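Local coordinates for putative gdp-fucose protein o-fucosyltransferase 1 (Caenorhabditis elegans, PDB 3ZY2), which belongs to the GT-B clan of glycosyltransferase folds, in the protein O-fucosyltransferase family, and holds guanosine-5'-diphosphate in its ligand pocket, at residues E79-K82 and K83-T87. Residues are numbered along the deposited sequence; the frame is centred on the assembly and turned at random.
Sequences EFTK and KIMPT
Phe80 and Met85 meet on one continuous helix, 77-88, whose backbone widens into a pi-type turn: Met85 N donates to Phe80 O, five residues back, at 2.7 Å with an N-H...O angle of 173°. The same carbonyl oxygen also accepts from Ile84 N at 3.1 Å, the ordinary i to i+4 bond, but that donor stands above the carbonyl plane, and its N-H is aimed less directly. Two N-H groups thus grip one oxygen, the straighter and shorter bond being the one that closes the pi-type turn. A residue earlier, Lys83 N reaches Glu79 O at 2.9 Å, whereas the bond from Ile84 N to Glu79 O is weak. The helix kinks at Pro86 and Thr87, neither of whose nitrogens bonds to the turn before; that of Pro86 has no hydrogen to give, and Pro86 CD lies 3.8 Å from Thr81 O.

Phe80, Ile84 and Met85 are buried, and the Phe80 ring is met by the other two, each crossing the Phe80 side chain at about a right angle. The chi1 of Phe80, -179°, sets CG beside its own carbonyl carbon, and ring atom CD1 comes to 3.9 Å from Ile84 CG2. The other branch of Ile84 carries CD1 to Glu79 CG, where the two side chains cross at a slant. Met85 SD lies near CE2, across the ring from the CD1 that meets Ile84, in an oblique Met-aromatic contact, 4.7 Å from the Phe80 ring centroid and 44° off its normal. This part of the helix packs on loops: Phe80 touches Trp89, Thr81 touches Ile129, and Met85 touches Arg94 and Val131. Lys83 CB lies against Glu79 O, while the end of its chain leads away. Thr81 and Met85 run side by side in the same direction, bringing Thr81 OG1 to 4.1 Å from Met85 SD, while that sulfur lies 3.9 Å from Phe80 CE2.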
loop_
_atom_site.group_PDB
_atom_site.type_symbol
_atom_site.label_atom_id
_atom_site.label_comp_id
_atom_site.label_asym_id
_atom_site.label_seq_id
_atom_site.Cartn_x
_atom_site.Cartn_y
_atom_site.Cartn_z
ATOM N N GLU A 79 -23.077 2.262 18.538
ATOM C CA GLU A 79 -23.206 1.012 19.298
ATOM C C GLU A 79 -21.839 0.369 19.526
ATOM O O GLU A 79 -21.527 -0.084 20.631
ATOM C CB GLU A 79 -24.182 0.011 18.653
ATOM C CG GLU A 79 -24.251 -1.320 19.430
ATOM C CD GLU A 79 -25.353 -2.295 18.997
ATOM O OE1 GLU A 79 -26.178 -1.971 18.119
ATOM O OE2 GLU A 79 -25.398 -3.408 19.580
ATOM N N PHE A 80 -21.005 0.327 18.495
ATOM C CA PHE A 80 -19.688 -0.287 18.621
ATOM C C PHE A 80 -18.859 0.426 19.698
ATOM O O PHE A 80 -18.266 -0.204 20.585
ATOM C CB PHE A 80 -18.968 -0.262 17.258
ATOM C CG PHE A 80 -17.618 -0.899 17.289
ATOM C CD1 PHE A 80 -17.482 -2.276 17.499
ATOM C CD2 PHE A 80 -16.468 -0.127 17.108
ATOM C CE1 PHE A 80 -16.237 -2.856 17.544
ATOM C CE2 PHE A 80 -15.211 -0.700 17.142
ATOM C CZ PHE A 80 -15.086 -2.074 17.363
ATOM N N THR A 81 -18.872 1.748 19.618
ATOM C CA THR A 81 -18.042 2.659 20.399
ATOM C C THR A 81 -18.482 2.723 21.877
ATOM O O THR A 81 -17.649 2.733 22.812
ATOM C CB THR A 81 -18.067 4.026 19.622
ATOM O OG1 THR A 81 -16.855 4.188 18.858
ATOM C CG2 THR A 81 -18.359 5.215 20.471
ATOM N N LYS A 82 -19.787 2.693 22.091
ATOM C CA LYS A 82 -20.321 2.834 23.438
ATOM C C LYS A 82 -20.560 1.491 24.139
ATOM O O LYS A 82 -20.339 1.378 25.363
ATOM C CB LYS A 82 -21.563 3.729 23.415
ATOM C CG LYS A 82 -21.220 5.196 23.080
ATOM C CD LYS A 82 -22.422 6.040 22.624
ATOM C CE LYS A 82 -23.382 6.356 23.771
ATOM N NZ LYS A 82 -22.691 7.013 24.930
ATOM N N LYS A 83 -20.959 0.474 23.376
ATOM C CA LYS A 83 -21.436 -0.787 23.952
ATOM C C LYS A 83 -20.536 -1.997 23.756
ATOM O O LYS A 83 -20.559 -2.921 24.586
ATOM C CB LYS A 83 -22.838 -1.121 23.440
ATOM C CG LYS A 83 -23.936 -0.261 24.035
ATOM C CD LYS A 83 -25.297 -0.872 23.799
ATOM C CE LYS A 83 -26.205 -0.663 25.001
ATOM N NZ LYS A 83 -25.754 -1.461 26.188
ATOM N N ILE A 84 -19.738 -2.000 22.688
ATOM C CA ILE A 84 -18.989 -3.194 22.280
ATOM C C ILE A 84 -17.482 -3.067 22.565
ATOM O O ILE A 84 -16.913 -3.894 23.280
ATOM C CB ILE A 84 -19.293 -3.590 20.790
ATOM C CG1 ILE A 84 -20.798 -3.889 20.618
ATOM C CG2 ILE A 84 -18.456 -4.783 20.354
ATOM C CD1 ILE A 84 -21.294 -3.961 19.163
ATOM N N MET A 85 -16.863 -2.018 22.024
ATOM C CA MET A 85 -15.442 -1.694 22.203
ATOM C C MET A 85 -14.853 -1.816 23.624
ATOM O O MET A 85 -13.792 -2.394 23.778
ATOM C CB MET A 85 -15.184 -0.271 21.690
ATOM C CG MET A 85 -13.867 -0.028 21.105
ATOM S SD MET A 85 -14.059 1.489 20.165
ATOM C CE MET A 85 -13.404 2.737 21.259
ATOM N N PRO A 86 -15.523 -1.231 24.642
ATOM C CA PRO A 86 -14.871 -1.158 25.964
ATOM C C PRO A 86 -14.443 -2.515 26.522
ATOM O O PRO A 86 -13.344 -2.614 27.057
ATOM C CB PRO A 86 -15.932 -0.490 26.843
ATOM C CG PRO A 86 -16.699 0.365 25.893
ATOM C CD PRO A 86 -16.773 -0.449 24.616
ATOM N N THR A 87 -15.292 -3.538 26.367
ATOM C CA THR A 87 -14.982 -4.907 26.833
ATOM C C THR A 87 -14.435 -5.847 25.757
ATOM O O THR A 87 -13.629 -6.735 26.044
ATOM C CB THR A 87 -16.211 -5.615 27.483
ATOM O OG1 THR A 87 -17.281 -5.671 26.540
ATOM C CG2 THR A 87 -16.676 -4.899 28.751
#